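Local structure of leucine-rich repeat protein TpLRR (Treponema pallidum, 6MLX) at residues R95-A98 and F99-C102. The protein is of unknown function but folds as a secreted, probably periplasmic, leucine-rich repeat solenoid of the BspA type. Sequence-based numbering, arbitrary orientation.
Sequences RHHA and FHKC
The backbone O of H97 accepts the N-H of H100 at 2.9 Å, and this bond closes the middle one of three consecutive beta turns in the BspA-type leucine-rich repeat region. A type II turn runs from R95 to A98, a type I turn from H97 to H100, and a second type II turn from F99 to C102. Together they lead the chain away from strand 93-94, each turn sharing two residues with the next. The N-H...O angle of 168° is nearly straight at the hydrogen, but the donor stands well above the carbonyl plane.

The same turn sets two histidines side by side. H97 CB and H100 CB are 3.9 Å apart, and the edge of the H97 imidazole is turned toward the face of the H100 ring, CD2 leading, in a T-shaped pair with planes at 72°. H100 CG is anti to the backbone N (chi1 173°), which places its ring beside that of H97, and CG of K101 lies above one face of the H100 ring, near its rim. On the other side the ND1 atoms of H96 and H97 are hydrogen-bonded, 2.9 Å apart, one necessarily giving its proton and the other a lone pair. The H97 ring thus has a partner at each of two edges, which should limit its rotation. Imidazole suits this place: flat, and able to donate or accept at nitrogen, it can bond to H96, stack on H74 and offer a C-H edge to H100. H97 has a positive phi, as the third position of a type II turn requires.

A98 and F99 turn inward. A methyl is small enough to sit beside strand 70-71, where A98 touches I71, while the buried ring of F99 meets those of F76 and F122, its plane roughly parallel to both. A98 CB lies 4.0 Å from F99 CD2, and C102 SG approaches the phenyl edge in its plane.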
loop_
_atom_site.group_PDB
_atom_site.type_symbol
_atom_site.label_atom_id
_atom_site.label_comp_id
_atom_site.label_asym_id
_atom_site.label_seq_id
_atom_site.Cartn_x
_atom_site.Cartn_y
_atom_site.Cartn_z
ATOM N N ARG A 95 -0.250 -6.815 2.931
ATOM C CA ARG A 95 -0.496 -7.978 2.092
ATOM C C ARG A 95 -1.342 -7.609 0.870
ATOM O O ARG A 95 -1.816 -6.480 0.715
ATOM C CB ARG A 95 -1.134 -9.096 2.915
ATOM C CG ARG A 95 -0.168 -9.648 3.935
ATOM C CD ARG A 95 -0.586 -10.965 4.535
ATOM N NE ARG A 95 0.592 -11.595 5.134
ATOM C CZ ARG A 95 0.554 -12.483 6.122
ATOM N NH1 ARG A 95 -0.612 -12.839 6.644
ATOM N NH2 ARG A 95 1.690 -12.986 6.603
ATOM N N HIS A 96 -1.515 -8.577 -0.018
ATOM C CA HIS A 96 -1.975 -8.267 -1.361
ATOM C C HIS A 96 -3.394 -7.683 -1.356
ATOM O O HIS A 96 -4.230 -7.998 -0.501
ATOM C CB HIS A 96 -1.867 -9.507 -2.258
ATOM C CG HIS A 96 -2.757 -10.645 -1.865
ATOM N ND1 HIS A 96 -4.035 -10.791 -2.361
ATOM C CD2 HIS A 96 -2.536 -11.717 -1.066
ATOM C CE1 HIS A 96 -4.572 -11.891 -1.865
ATOM N NE2 HIS A 96 -3.684 -12.475 -1.077
ATOM N N HIS A 97 -3.626 -6.762 -2.288
ATOM C CA HIS A 97 -4.902 -6.080 -2.506
ATOM C C HIS A 97 -5.357 -5.253 -1.313
ATOM O O HIS A 97 -6.522 -4.851 -1.264
ATOM C CB HIS A 97 -6.020 -7.076 -2.886
ATOM C CG HIS A 97 -5.799 -7.771 -4.194
ATOM N ND1 HIS A 97 -5.065 -8.929 -4.302
ATOM C CD2 HIS A 97 -6.208 -7.465 -5.451
ATOM C CE1 HIS A 97 -5.027 -9.309 -5.567
ATOM N NE2 HIS A 97 -5.716 -8.438 -6.285
ATOM N N ALA A 98 -4.477 -4.981 -0.347
ATOM C CA ALA A 98 -4.929 -4.391 0.911
ATOM C C ALA A 98 -5.682 -3.080 0.705
ATOM O O ALA A 98 -6.595 -2.772 1.476
ATOM C CB ALA A 98 -3.755 -4.163 1.855
ATOM N N PHE A 99 -5.329 -2.302 -0.321
ATOM C CA PHE A 99 -6.009 -1.040 -0.609
ATOM C C PHE A 99 -6.584 -1.034 -2.015
ATOM O O PHE A 99 -6.720 0.021 -2.643
ATOM C CB PHE A 99 -5.071 0.146 -0.400
ATOM C CG PHE A 99 -4.629 0.305 1.020
ATOM C CD1 PHE A 99 -5.456 0.924 1.947
ATOM C CD2 PHE A 99 -3.400 -0.189 1.437
ATOM C CE1 PHE A 99 -5.067 1.070 3.264
ATOM C CE2 PHE A 99 -2.992 -0.045 2.760
ATOM C CZ PHE A 99 -3.837 0.585 3.677
ATOM N N HIS A 100 -6.926 -2.214 -2.517
ATOM C CA HIS A 100 -7.540 -2.325 -3.830
ATOM C C HIS A 100 -8.801 -1.464 -3.896
ATOM O O HIS A 100 -9.625 -1.469 -2.976
ATOM C CB HIS A 100 -7.834 -3.808 -4.117
ATOM C CG HIS A 100 -8.624 -4.050 -5.366
ATOM N ND1 HIS A 100 -8.085 -3.933 -6.630
ATOM C CD2 HIS A 100 -9.918 -4.409 -5.541
ATOM C CE1 HIS A 100 -9.016 -4.201 -7.529
ATOM N NE2 HIS A 100 -10.135 -4.499 -6.892
ATOM N N LYS A 101 -8.911 -0.672 -4.969
ATOM C CA LYS A 101 -10.072 0.190 -5.229
ATOM C C LYS A 101 -10.302 1.233 -4.136
ATOM O O LYS A 101 -11.445 1.638 -3.892
ATOM C CB LYS A 101 -11.359 -0.621 -5.423
ATOM C CG LYS A 101 -11.456 -1.379 -6.727
ATOM C CD LYS A 101 -12.757 -2.179 -6.760
ATOM C CE LYS A 101 -13.573 -1.822 -7.991
ATOM N NZ LYS A 101 -12.885 -2.403 -9.192
ATOM N N CYS A 102 -9.244 1.682 -3.455
ATOM C CA CYS A 102 -9.379 2.813 -2.538
ATOM C C CYS A 102 -9.202 4.082 -3.374
ATOM O O CYS A 102 -8.141 4.724 -3.400
ATOM C CB CYS A 102 -8.384 2.720 -1.389
ATOM S SG CYS A 102 -8.802 1.471 -0.157
#